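Local coordinates for protein L-methionine gamma-lyase (Fusobacterium nucleatum subsp. nucleatum ATCC 25586, PDB 7BQW) that belongs to the Cys/Met metabolism family of PLP-dependent enzymes, whose chains pair a large sheet-centred domain with a smaller C-terminal one, at residues G101-T106 with K145-V150; V151-P156 with T179-D184; L161-L166 with Y288-E293; T189-K194 with M305-A310. One frame throughout, in Å; residues are numbered along the deposited sequence.

Overall arrangement
Interactions 1 and 2 share strand 148-154, the first joining it to strand 103-107 and the second to strand 180-184, so together they build three adjacent parallel strands of the large sheet. Interaction 2 is wholly buried and regular; interaction 1, at the beginning of the strands, includes the exposed K145, a bulge and several polar side-chain contacts. Interactions 3 and 4 instead tie segments that follow these strands to loops flanking helix 298-304. Interaction 3 is buried and apolar, whereas interaction 4 is partly exposed and combines one backbone hydrogen bond with methionine packing. Their centres lie about 11 Å apart, and Y289 OH to G309 O, at 2.7 Å, probably hydrogen-bonds between them.

Interaction 1: G101-T106 with K145-V150; sequences GDHVVT and KKNTRV
H103 and T148 face each other as parallel neighbours, and the backbone bonds begin here: H103 N donates to N147 O (2.8 Å) from above the carbonyl plane, and H103 O accepts from R149 N (2.7 Å) in that plane. The register then slips by one residue, a beta bulge at R149, before V105 N reaches V150 O at 2.9 Å.

Side-chain polar bonds cluster on the histidine side. With CG anti to the backbone N (chi1 178°), the H103 ring lies alongside T148, and ND1 meets OG1 edge-on and nearly straight at 2.7 Å. The same OG1 accepts from K145 N, within the type I turn 145-148. N147 ND2 also bonds to G101 O, although its very short length is doubtful.

Among the apolar contacts, the bent K145 chain lays CD over one face of the H103 ring, 3.7 Å from its centroid, a CH-pi contact. R149 runs its CB and CG along D102, whose carboxylate is paired with K99, while its guanidinium goes on to N178 and V97.

Strand 128-132 borders H103 through T130, helix 114-121 touches V104 through M118, and strand 180-184 lies beyond R149 and V150.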
loop_
_atom_site.group_PDB
_atom_site.type_symbol
_atom_site.label_atom_id
_atom_site.label_comp_id
_atom_site.label_asym_id
_atom_site.label_seq_id
_atom_site.Cartn_x
_atom_site.Cartn_y
_atom_site.Cartn_z
ATOM N N GLY A 101 -33.379 3.734 26.461
ATOM C CA GLY A 101 -34.110 4.736 27.199
ATOM C C GLY A 101 -33.768 6.159 26.828
ATOM O O GLY A 101 -34.578 7.068 27.088
ATOM N N ASP A 102 -32.599 6.376 26.221
ATOM C CA ASP A 102 -32.237 7.696 25.733
ATOM C C ASP A 102 -33.153 8.119 24.584
ATOM O O ASP A 102 -33.836 7.303 23.946
ATOM C CB ASP A 102 -30.769 7.719 25.303
ATOM C CG ASP A 102 -29.840 7.728 26.486
ATOM O OD1 ASP A 102 -30.366 7.904 27.602
ATOM O OD2 ASP A 102 -28.611 7.550 26.332
ATOM N N HIS A 103 -33.165 9.424 24.339
ATOM C CA HIS A 103 -33.912 10.041 23.245
ATOM C C HIS A 103 -32.947 10.795 22.324
ATOM O O HIS A 103 -31.949 11.372 22.789
ATOM C CB HIS A 103 -34.995 10.984 23.816
ATOM C CG HIS A 103 -35.801 11.708 22.781
ATOM N ND1 HIS A 103 -35.838 13.085 22.702
ATOM C CD2 HIS A 103 -36.611 11.252 21.793
ATOM C CE1 HIS A 103 -36.634 13.444 21.709
ATOM N NE2 HIS A 103 -37.109 12.354 21.136
ATOM N N VAL A 104 -33.250 10.784 21.021
ATOM C CA VAL A 104 -32.426 11.400 19.985
ATOM C C VAL A 104 -33.290 12.302 19.109
ATOM O O VAL A 104 -34.313 11.857 18.572
ATOM C CB VAL A 104 -31.731 10.343 19.104
ATOM C CG1 VAL A 104 -31.201 11.005 17.794
ATOM C CG2 VAL A 104 -30.605 9.662 19.876
ATOM N N VAL A 105 -32.863 13.549 18.922
ATOM C CA VAL A 105 -33.511 14.458 17.982
ATOM C C VAL A 105 -32.591 14.652 16.786
ATOM O O VAL A 105 -31.410 14.989 16.945
ATOM C CB VAL A 105 -33.871 15.811 18.624
ATOM C CG1 VAL A 105 -34.408 16.782 17.561
ATOM C CG2 VAL A 105 -34.905 15.610 19.725
ATOM N N THR A 106 -33.135 14.434 15.591
ATOM C CA THR A 106 -32.413 14.654 14.351
ATOM C C THR A 106 -33.410 15.091 13.282
ATOM O O THR A 106 -34.589 15.333 13.562
ATOM C CB THR A 106 -31.629 13.398 13.956
ATOM O OG1 THR A 106 -30.614 13.752 13.008
ATOM C CG2 THR A 106 -32.553 12.351 13.358
ATOM N N LYS A 145 -36.862 16.614 25.320
ATOM C CA LYS A 145 -37.347 15.861 26.467
ATOM C C LYS A 145 -36.232 15.785 27.502
ATOM O O LYS A 145 -35.075 16.106 27.221
ATOM C CB LYS A 145 -37.781 14.439 26.051
ATOM C CG LYS A 145 -38.986 14.408 25.129
ATOM C CD LYS A 145 -39.175 13.095 24.333
ATOM C CE LYS A 145 -38.867 11.814 25.125
ATOM N NZ LYS A 145 -39.471 11.765 26.497
ATOM N N LYS A 146 -36.572 15.346 28.713
ATOM C CA LYS A 146 -35.544 15.178 29.735
ATOM C C LYS A 146 -34.501 14.173 29.312
ATOM O O LYS A 146 -33.315 14.350 29.612
ATOM C CB LYS A 146 -36.143 14.720 31.059
ATOM C CG LYS A 146 -37.483 15.286 31.374
ATOM C CD LYS A 146 -37.399 16.287 32.512
ATOM C CE LYS A 146 -38.662 17.124 32.576
ATOM N NZ LYS A 146 -38.757 18.282 31.676
ATOM N N ASN A 147 -34.930 13.087 28.661
ATOM C CA ASN A 147 -34.039 11.992 28.325
ATOM C C ASN A 147 -33.375 12.179 26.955
ATOM O O ASN A 147 -32.765 11.230 26.439
ATOM C CB ASN A 147 -34.783 10.636 28.424
ATOM C CG ASN A 147 -35.800 10.391 27.280
ATOM O OD1 ASN A 147 -36.394 11.322 26.739
ATOM N ND2 ASN A 147 -35.995 9.114 26.925
ATOM N N THR A 148 -33.466 13.378 26.368
ATOM C CA THR A 148 -32.755 13.670 25.127
ATOM C C THR A 148 -31.247 13.629 25.364
ATOM O O THR A 148 -30.702 14.406 26.157
ATOM C CB THR A 148 -33.167 15.027 24.573
ATOM O OG1 THR A 148 -34.534 14.966 24.147
ATOM C CG2 THR A 148 -32.284 15.378 23.366
ATOM N N ARG A 149 -30.575 12.694 24.704
ATOM C CA ARG A 149 -29.135 12.556 24.878
ATOM C C ARG A 149 -28.334 13.183 23.730
ATOM O O ARG A 149 -27.207 13.654 23.955
ATOM C CB ARG A 149 -28.781 11.074 25.038
ATOM C CG ARG A 149 -27.319 10.759 25.357
ATOM C CD ARG A 149 -26.754 11.614 26.462
ATOM N NE ARG A 149 -25.406 11.178 26.835
ATOM C CZ ARG A 149 -24.514 11.953 27.447
ATOM N NH1 ARG A 149 -23.305 11.487 27.732
ATOM N NH2 ARG A 149 -24.832 13.202 27.780
ATOM N N VAL A 150 -28.904 13.242 22.525
ATOM C CA VAL A 150 -28.191 13.675 21.330
ATOM C C VAL A 150 -29.132 14.504 20.472
ATOM O O VAL A 150 -30.252 14.071 20.181
ATOM C CB VAL A 150 -27.661 12.475 20.512
ATOM C CG1 VAL A 150 -27.244 12.920 19.117
ATOM C CG2 VAL A 150 -26.545 11.788 21.218
#

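Interaction 2: V151-P156 with T179-D184; sequences VYLETP and TLVIVD
V151, Y152 and L153 pair in parallel with V181, I182 and V183, the strand segments running 4.7 Å apart at an angle of 21°. Four backbone hydrogen bonds alternate along the ladder: V151 N to L180 O, I182 N to V151 O (2.8 Å), L153 N to I182 O and D184 N to L153 O. The last two come in close to the line of the carbonyl bond.

The side chains divide between the two faces of the sheet. On the valine face, L153 reaches back along the neighbouring strand: CB touches V183 CG2, while CD1 meets V181 CG1 at 3.7 Å, so one leucine spans two valines. V151 CG2 closes the row against T179 CG2, and helix 166-171 covers this side through L166, L169 and S170. On the other face Y152, with CG anti to the backbone N (chi1 -179°), sends its ring across I182, CD2 lying 3.7 Å from CG2. Its OH arrives 3.6 Å from D184 CB. Beside it, E154 and D184 point the same way, E154 CG packing 3.7 Å from D184 CB.

Beyond the ladder a water donates to T155 O (3.0 Å) and to D184 O, bridging the strands as they part before the cis peptide bond of P156.

This is the core of a beta-alpha-beta unit, apolar along most of its length. Two carboxylates gather near the C-terminal ends of its strands, E154 OE1 and D184 OD2 lying 3.7 Å apart with their planes almost perpendicular. Each of these like-charged groups has a partner elsewhere: D184 OD1 bonds to T186 OG1, and E154 OE2 bonds weakly to Y111 N.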
loop_
_atom_site.group_PDB
_atom_site.type_symbol
_atom_site.label_atom_id
_atom_site.label_comp_id
_atom_site.label_asym_id
_atom_site.label_seq_id
_atom_site.Cartn_x
_atom_site.Cartn_y
_atom_site.Cartn_z
ATOM N N VAL A 151 -28.679 15.686 20.065
ATOM C CA VAL A 151 -29.206 16.363 18.880
ATOM C C VAL A 151 -28.162 16.240 17.773
ATOM O O VAL A 151 -27.027 16.708 17.928
ATOM C CB VAL A 151 -29.550 17.832 19.149
ATOM C CG1 VAL A 151 -30.277 18.387 17.960
ATOM C CG2 VAL A 151 -30.407 17.965 20.408
ATOM N N TYR A 152 -28.548 15.623 16.660
ATOM C CA TYR A 152 -27.627 15.242 15.601
ATOM C C TYR A 152 -27.989 16.012 14.341
ATOM O O TYR A 152 -29.108 15.875 13.841
ATOM C CB TYR A 152 -27.693 13.730 15.354
ATOM C CG TYR A 152 -26.741 13.270 14.277
ATOM C CD1 TYR A 152 -27.099 13.355 12.919
ATOM C CD2 TYR A 152 -25.474 12.767 14.604
ATOM C CE1 TYR A 152 -26.244 12.964 11.930
ATOM C CE2 TYR A 152 -24.607 12.369 13.603
ATOM C CZ TYR A 152 -25.000 12.474 12.270
ATOM O OH TYR A 152 -24.159 12.080 11.275
ATOM N N LEU A 153 -27.040 16.791 13.811
ATOM C CA LEU A 153 -27.329 17.743 12.737
ATOM C C LEU A 153 -26.371 17.603 11.542
ATOM O O LEU A 153 -25.248 17.073 11.637
ATOM C CB LEU A 153 -27.271 19.198 13.256
ATOM C CG LEU A 153 -28.029 19.610 14.520
ATOM C CD1 LEU A 153 -27.320 20.738 15.277
ATOM C CD2 LEU A 153 -29.450 20.017 14.149
ATOM N N GLU A 154 -26.826 18.142 10.409
ATOM C CA GLU A 154 -26.093 18.092 9.150
ATOM C C GLU A 154 -26.247 19.431 8.461
ATOM O O GLU A 154 -27.371 19.827 8.143
ATOM C CB GLU A 154 -26.623 16.987 8.239
ATOM C CG GLU A 154 -26.145 15.595 8.606
ATOM C CD GLU A 154 -26.459 14.560 7.527
ATOM O OE1 GLU A 154 -26.156 13.362 7.746
ATOM O OE2 GLU A 154 -27.004 14.949 6.466
ATOM N N THR A 155 -25.141 20.124 8.222
ATOM C CA THR A 155 -25.327 21.321 7.408
ATOM C C THR A 155 -24.045 21.747 6.693
ATOM O O THR A 155 -22.979 21.833 7.319
ATOM C CB THR A 155 -25.895 22.467 8.253
ATOM O OG1 THR A 155 -26.299 23.517 7.380
ATOM C CG2 THR A 155 -24.890 22.994 9.251
ATOM N N PRO A 156 -24.099 22.001 5.369
ATOM C CA PRO A 156 -25.239 21.770 4.464
ATOM C C PRO A 156 -25.623 20.297 4.408
ATOM O O PRO A 156 -24.830 19.478 4.853
ATOM C CB PRO A 156 -24.712 22.248 3.110
ATOM C CG PRO A 156 -23.674 23.272 3.462
ATOM C CD PRO A 156 -23.024 22.777 4.707
ATOM N N THR A 179 -27.518 16.794 27.315
ATOM C CA THR A 179 -27.596 16.666 25.865
ATOM C C THR A 179 -26.269 17.007 25.188
ATOM O O THR A 179 -25.641 18.024 25.499
ATOM C CB THR A 179 -28.684 17.598 25.326
ATOM O OG1 THR A 179 -29.947 17.263 25.917
ATOM C CG2 THR A 179 -28.785 17.509 23.812
ATOM N N LEU A 180 -25.858 16.164 24.249
ATOM C CA LEU A 180 -24.722 16.453 23.380
ATOM C C LEU A 180 -25.224 16.795 21.984
ATOM O O LEU A 180 -26.141 16.142 21.466
ATOM C CB LEU A 180 -23.762 15.272 23.298
ATOM C CG LEU A 180 -23.143 14.886 24.639
ATOM C CD1 LEU A 180 -22.591 13.451 24.593
ATOM C CD2 LEU A 180 -22.063 15.890 25.058
ATOM N N VAL A 181 -24.622 17.819 21.378
ATOM C CA VAL A 181 -24.891 18.185 19.990
ATOM C C VAL A 181 -23.792 17.604 19.102
ATOM O O VAL A 181 -22.607 17.916 19.277
ATOM C CB VAL A 181 -24.978 19.704 19.817
ATOM C CG1 VAL A 181 -25.311 20.032 18.353
ATOM C CG2 VAL A 181 -25.987 20.265 20.777
ATOM N N ILE A 182 -24.191 16.795 18.128
ATOM C CA ILE A 182 -23.288 16.118 17.208
ATOM C C ILE A 182 -23.562 16.638 15.798
ATOM O O ILE A 182 -24.707 16.603 15.328
ATOM C CB ILE A 182 -23.457 14.585 17.285
ATOM C CG1 ILE A 182 -23.334 14.113 18.745
ATOM C CG2 ILE A 182 -22.446 13.892 16.369
ATOM C CD1 ILE A 182 -23.285 12.588 18.955
ATOM N N VAL A 183 -22.516 17.109 15.116
ATOM C CA VAL A 183 -22.659 17.658 13.773
ATOM C C VAL A 183 -21.780 16.890 12.784
ATOM O O VAL A 183 -20.603 16.611 13.053
ATOM C CB VAL A 183 -22.359 19.166 13.759
ATOM C CG1 VAL A 183 -22.044 19.637 12.351
ATOM C CG2 VAL A 183 -23.570 19.917 14.326
ATOM N N ASP A 184 -22.386 16.507 11.662
ATOM C CA ASP A 184 -21.698 15.908 10.523
ATOM C C ASP A 184 -21.183 17.055 9.654
ATOM O O ASP A 184 -21.946 17.659 8.894
ATOM C CB ASP A 184 -22.652 14.990 9.765
ATOM C CG ASP A 184 -21.976 14.217 8.637
ATOM O OD1 ASP A 184 -20.906 14.636 8.177
ATOM O OD2 ASP A 184 -22.533 13.191 8.199
HETATM O O HOH W 1 -21.019 19.681 6.603
#

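Interaction 3: L161-L166 with Y288-E293; sequences LKIVDL and YYPGLE
L161 packs against Y288 and P290 in a loop-to-loop contact that brings the connection from strand 148-154 of the large sheet to helix 166-171 up to the end of strand 284-288, an outer strand of the smaller mixed sheet. P290 lies within the type I beta turn Y289-L292, closed by L292 N on Y289 O.

L161 comes first, at left-handed backbone angles. Its CG stands beside the backbone N (chi1 -58°), which carries CD1 over to the backbone of Y288, 3.3 Å from its O, and to Y288 CB at 4.2 Å. The base and the other methyl of the same side chain meet P290: L161 CB lies 3.8 Å from P290 CD, the two side chains crossing at about a right angle, and L161 CD2 touches the same atom. M311 and S313 of strand 311-316 also border this leucine.

Two residues on, I163 points to the turn again. Its chain is folded at both torsions, and CD1 rests 3.8 Å from P290 CG and 3.9 Å from P290 CB, with CG1 a little farther from the ring. The proline thus presents CG to both aliphatic chains, and I163 packs further on I300 and A301.

Near the end of the segment D165 N-caps helix 166-171: its OD1 accepts from A168 N, while OD2 forms a salt bridge with K303 NZ.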
loop_
_atom_site.group_PDB
_atom_site.type_symbol
_atom_site.label_atom_id
_atom_site.label_comp_id
_atom_site.label_asym_id
_atom_site.label_seq_id
_atom_site.Cartn_x
_atom_site.Cartn_y
_atom_site.Cartn_z
ATOM N N LEU A 161 -29.244 20.881 -0.153
ATOM C CA LEU A 161 -28.308 21.638 0.672
ATOM C C LEU A 161 -29.034 22.509 1.694
ATOM O O LEU A 161 -28.795 23.714 1.815
ATOM C CB LEU A 161 -27.363 22.459 -0.196
ATOM C CG LEU A 161 -26.606 21.535 -1.140
ATOM C CD1 LEU A 161 -27.040 21.807 -2.553
ATOM C CD2 LEU A 161 -25.122 21.716 -0.976
ATOM N N LYS A 162 -29.934 21.878 2.444
ATOM C CA LYS A 162 -30.523 22.534 3.597
ATOM C C LYS A 162 -29.429 23.049 4.530
ATOM O O LYS A 162 -28.511 22.311 4.913
ATOM C CB LYS A 162 -31.449 21.568 4.341
ATOM C CG LYS A 162 -32.176 22.171 5.548
ATOM C CD LYS A 162 -33.404 21.331 5.895
ATOM C CE LYS A 162 -33.543 21.128 7.395
ATOM N NZ LYS A 162 -34.622 20.146 7.696
ATOM N N ILE A 163 -29.512 24.331 4.844
ATOM C CA ILE A 163 -28.685 24.980 5.847
ATOM C C ILE A 163 -29.482 24.999 7.138
ATOM O O ILE A 163 -30.717 24.933 7.132
ATOM C CB ILE A 163 -28.262 26.399 5.404
ATOM C CG1 ILE A 163 -27.486 26.318 4.089
ATOM C CG2 ILE A 163 -27.391 27.088 6.462
ATOM C CD1 ILE A 163 -26.158 25.582 4.221
ATOM N N VAL A 164 -28.762 25.080 8.253
ATOM C CA VAL A 164 -29.301 24.951 9.598
ATOM C C VAL A 164 -28.349 25.667 10.555
ATOM O O VAL A 164 -27.138 25.421 10.546
ATOM C CB VAL A 164 -29.500 23.461 9.941
ATOM C CG1 VAL A 164 -29.418 23.201 11.430
ATOM C CG2 VAL A 164 -30.814 22.968 9.379
ATOM N N ASP A 165 -28.893 26.567 11.371
ATOM C CA ASP A 165 -28.099 27.465 12.211
ATOM C C ASP A 165 -27.532 26.689 13.387
ATOM O O ASP A 165 -28.233 26.427 14.364
ATOM C CB ASP A 165 -28.963 28.635 12.682
ATOM C CG ASP A 165 -28.161 29.716 13.400
ATOM O OD1 ASP A 165 -27.298 29.387 14.245
ATOM O OD2 ASP A 165 -28.408 30.910 13.140
ATOM N N LEU A 166 -26.239 26.367 13.326
ATOM C CA LEU A 166 -25.656 25.466 14.323
ATOM C C LEU A 166 -25.582 26.091 15.700
ATOM O O LEU A 166 -25.664 25.370 16.698
ATOM C CB LEU A 166 -24.247 25.023 13.918
ATOM C CG LEU A 166 -24.186 24.205 12.642
ATOM C CD1 LEU A 166 -22.743 23.916 12.291
ATOM C CD2 LEU A 166 -24.996 22.941 12.844
ATOM N N TYR A 288 -30.249 24.575 -6.383
ATOM C CA TYR A 288 -30.077 24.540 -4.935
ATOM C C TYR A 288 -28.600 24.749 -4.613
ATOM O O TYR A 288 -27.756 23.928 -4.995
ATOM C CB TYR A 288 -30.562 23.207 -4.357
ATOM C CG TYR A 288 -31.944 22.782 -4.797
ATOM C CD1 TYR A 288 -32.146 22.142 -6.013
ATOM C CD2 TYR A 288 -33.050 23.007 -3.982
ATOM C CE1 TYR A 288 -33.419 21.753 -6.414
ATOM C CE2 TYR A 288 -34.328 22.609 -4.367
ATOM C CZ TYR A 288 -34.507 21.990 -5.588
ATOM O OH TYR A 288 -35.769 21.601 -5.987
ATOM N N TYR A 289 -28.288 25.833 -3.909
ATOM C CA TYR A 289 -26.897 26.147 -3.605
ATOM C C TYR A 289 -26.828 27.219 -2.525
ATOM O O TYR A 289 -27.334 28.329 -2.721
ATOM C CB TYR A 289 -26.155 26.617 -4.859
ATOM C CG TYR A 289 -24.699 26.917 -4.595
ATOM C CD1 TYR A 289 -23.795 25.888 -4.354
ATOM C CD2 TYR A 289 -24.232 28.221 -4.570
ATOM C CE1 TYR A 289 -22.471 26.144 -4.091
ATOM C CE2 TYR A 289 -22.902 28.494 -4.300
ATOM C CZ TYR A 289 -22.023 27.451 -4.068
ATOM O OH TYR A 289 -20.698 27.727 -3.807
ATOM N N PRO A 290 -26.191 26.943 -1.382
ATOM C CA PRO A 290 -26.190 27.921 -0.282
ATOM C C PRO A 290 -25.639 29.286 -0.651
ATOM O O PRO A 290 -25.747 30.208 0.165
ATOM C CB PRO A 290 -25.318 27.242 0.790
ATOM C CG PRO A 290 -25.456 25.790 0.504
ATOM C CD PRO A 290 -25.560 25.672 -0.988
ATOM N N GLY A 291 -25.057 29.455 -1.833
ATOM C CA GLY A 291 -24.481 30.736 -2.196
ATOM C C GLY A 291 -25.471 31.671 -2.856
ATOM O O GLY A 291 -25.308 32.891 -2.792
ATOM N N LEU A 292 -26.483 31.106 -3.512
ATOM C CA LEU A 292 -27.564 31.906 -4.075
ATOM C C LEU A 292 -28.302 32.666 -2.979
ATOM O O LEU A 292 -28.489 32.173 -1.864
ATOM C CB LEU A 292 -28.555 31.018 -4.825
ATOM C CG LEU A 292 -27.968 30.164 -5.930
ATOM C CD1 LEU A 292 -29.084 29.441 -6.658
ATOM C CD2 LEU A 292 -27.179 31.050 -6.871
ATOM N N GLU A 293 -28.734 33.880 -3.304
ATOM C CA GLU A 293 -29.517 34.649 -2.345
ATOM C C GLU A 293 -30.959 34.172 -2.268
ATOM O O GLU A 293 -31.612 34.389 -1.248
ATOM C CB GLU A 293 -29.453 36.136 -2.689
ATOM C CG GLU A 293 -28.466 36.874 -1.821
ATOM C CD GLU A 293 -28.021 38.169 -2.432
ATOM O OE1 GLU A 293 -26.846 38.551 -2.232
ATOM O OE2 GLU A 293 -28.853 38.812 -3.108
#

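Interaction 4: T189-K194 with M305-A310; sequences TPYMQK and MKDFGA
M192 carries this contact, bringing both its carbonyl and its thioether chain to the loop M305-A310. The carbonyl O accepts from K306 N at 2.9 Å, in plane and on a lone pair, and M305 CA also approaches it.

Along the side chain, CB lies 3.8 Å from D307 O. CG, anti to the carbonyl carbon (chi1 -55°), continues past the same oxygen and packs 3.8 Å from D307 CB. SD then settles against the backbone of G309, 3.2 Å from its N and nearly as close to its CA. A turn at the last torsion swings M192 CE across the glycine, 3.5 Å from G309 CA. M305 CE lies 4.2 Å from M192 SD, so the sulfur is bordered by a second methionine as well as by the loop backbone.

Around this core, Y191 runs alongside D307, its ring plane 30° from the carboxylate, with OH 4.1 Å from OD2. D307 OD1 takes F308 N on its anti side. Q193 OE1 touches M305 CG, while its NE2 turns to T155 O, just past strand 148-154 of the large sheet.

The short, weakly bonded helix about 189-192 begins with an ST turn, T189 OG1 accepting from Y191 N, and C268 of helix 260-279 touches both M192 and D307. Such packing joins the segment following a central parallel strand to the helix 298-304 to strand 311-316 connection, where the two sheet-bearing parts of this two-domain PLP-enzyme fold meet.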
loop_
_atom_site.group_PDB
_atom_site.type_symbol
_atom_site.label_atom_id
_atom_site.label_comp_id
_atom_site.label_asym_id
_atom_site.label_seq_id
_atom_site.Cartn_x
_atom_site.Cartn_y
_atom_site.Cartn_z
ATOM N N THR A 189 -16.508 20.847 5.564
ATOM C CA THR A 189 -15.106 20.633 5.916
ATOM C C THR A 189 -14.671 21.738 6.871
ATOM O O THR A 189 -15.360 22.761 6.991
ATOM C CB THR A 189 -14.191 20.578 4.672
ATOM O OG1 THR A 189 -13.824 21.901 4.288
ATOM C CG2 THR A 189 -14.868 19.891 3.496
ATOM N N PRO A 190 -13.563 21.562 7.590
ATOM C CA PRO A 190 -13.079 22.631 8.471
ATOM C C PRO A 190 -12.521 23.841 7.720
ATOM O O PRO A 190 -11.960 24.754 8.329
ATOM C CB PRO A 190 -11.985 21.937 9.297
ATOM C CG PRO A 190 -11.645 20.700 8.544
ATOM C CD PRO A 190 -12.888 20.281 7.855
ATOM N N TYR A 191 -12.667 23.868 6.403
ATOM C CA TYR A 191 -12.243 25.015 5.612
ATOM C C TYR A 191 -13.351 26.044 5.491
ATOM O O TYR A 191 -13.065 27.234 5.371
ATOM C CB TYR A 191 -11.767 24.542 4.219
ATOM C CG TYR A 191 -11.638 25.625 3.145
ATOM C CD1 TYR A 191 -12.710 25.959 2.333
ATOM C CD2 TYR A 191 -10.435 26.289 2.941
ATOM C CE1 TYR A 191 -12.597 26.927 1.375
ATOM C CE2 TYR A 191 -10.306 27.244 1.984
ATOM C CZ TYR A 191 -11.388 27.574 1.195
ATOM O OH TYR A 191 -11.256 28.558 0.221
ATOM N N MET A 192 -14.611 25.613 5.527
ATOM C CA MET A 192 -15.756 26.516 5.545
ATOM C C MET A 192 -16.471 26.603 6.891
ATOM O O MET A 192 -17.151 27.603 7.136
ATOM C CB MET A 192 -16.790 26.105 4.479
ATOM C CG MET A 192 -16.249 26.004 3.045
ATOM S SD MET A 192 -17.492 25.374 1.895
ATOM C CE MET A 192 -16.554 24.058 1.122
ATOM N N GLN A 193 -16.355 25.598 7.763
ATOM C CA GLN A 193 -17.180 25.549 8.971
ATOM C C GLN A 193 -16.418 24.853 10.091
ATOM O O GLN A 193 -15.812 23.804 9.872
ATOM C CB GLN A 193 -18.496 24.804 8.698
ATOM C CG GLN A 193 -19.764 25.366 9.358
ATOM C CD GLN A 193 -21.041 24.645 8.891
ATOM O OE1 GLN A 193 -22.016 25.276 8.472
ATOM N NE2 GLN A 193 -21.026 23.321 8.953
ATOM N N LYS A 194 -16.461 25.423 11.290
ATOM C CA LYS A 194 -15.907 24.794 12.488
ATOM C C LYS A 194 -16.999 24.757 13.557
ATOM O O LYS A 194 -17.060 25.614 14.447
ATOM C CB LYS A 194 -14.649 25.522 12.959
ATOM C CG LYS A 194 -13.598 25.715 11.872
ATOM C CD LYS A 194 -12.327 26.380 12.414
ATOM C CE LYS A 194 -11.150 26.253 11.429
ATOM N NZ LYS A 194 -9.809 26.593 12.009
ATOM N N MET A 305 -20.494 29.973 7.463
ATOM C CA MET A 305 -19.659 29.369 6.432
ATOM C C MET A 305 -18.753 30.425 5.794
ATOM O O MET A 305 -19.242 31.405 5.218
ATOM C CB MET A 305 -20.520 28.695 5.362
ATOM C CG MET A 305 -21.597 27.787 5.887
ATOM S SD MET A 305 -22.387 26.917 4.526
ATOM C CE MET A 305 -21.065 25.808 4.057
ATOM N N LYS A 306 -17.438 30.203 5.880
ATOM C CA LYS A 306 -16.471 31.032 5.169
ATOM C C LYS A 306 -16.640 30.966 3.655
ATOM O O LYS A 306 -16.268 31.923 2.965
ATOM C CB LYS A 306 -15.041 30.632 5.537
ATOM C CG LYS A 306 -14.635 31.073 6.916
ATOM C CD LYS A 306 -13.130 30.917 7.136
ATOM C CE LYS A 306 -12.760 31.252 8.585
ATOM N NZ LYS A 306 -13.365 32.563 9.030
ATOM N N ASP A 307 -17.180 29.869 3.123
ATOM C CA ASP A 307 -17.492 29.767 1.700
ATOM C C ASP A 307 -18.747 28.919 1.561
ATOM O O ASP A 307 -19.194 28.272 2.515
ATOM C CB ASP A 307 -16.306 29.167 0.905
ATOM C CG ASP A 307 -16.134 29.782 -0.503
ATOM O OD1 ASP A 307 -17.143 30.204 -1.136
ATOM O OD2 ASP A 307 -14.967 29.825 -0.976
ATOM N N PHE A 308 -19.307 28.898 0.358
ATOM C CA PHE A 308 -20.641 28.346 0.169
ATOM C C PHE A 308 -20.646 26.921 -0.375
ATOM O O PHE A 308 -21.713 26.418 -0.755
ATOM C CB PHE A 308 -21.458 29.280 -0.729
ATOM C CG PHE A 308 -21.917 30.536 -0.027
ATOM C CD1 PHE A 308 -22.841 30.469 1.010
ATOM C CD2 PHE A 308 -21.413 31.777 -0.386
ATOM C CE1 PHE A 308 -23.262 31.610 1.671
ATOM C CE2 PHE A 308 -21.830 32.929 0.273
ATOM C CZ PHE A 308 -22.758 32.844 1.305
ATOM N N GLY A 309 -19.493 26.254 -0.413
ATOM C CA GLY A 309 -19.443 24.840 -0.720
ATOM C C GLY A 309 -19.261 24.543 -2.198
ATOM O O GLY A 309 -19.459 25.387 -3.072
ATOM N N ALA A 310 -18.879 23.304 -2.467
ATOM C CA ALA A 310 -18.639 22.824 -3.817
ATOM C C ALA A 310 -19.616 21.738 -4.218
ATOM O O ALA A 310 -19.377 21.034 -5.204
ATOM C CB ALA A 310 -17.207 22.308 -3.935
#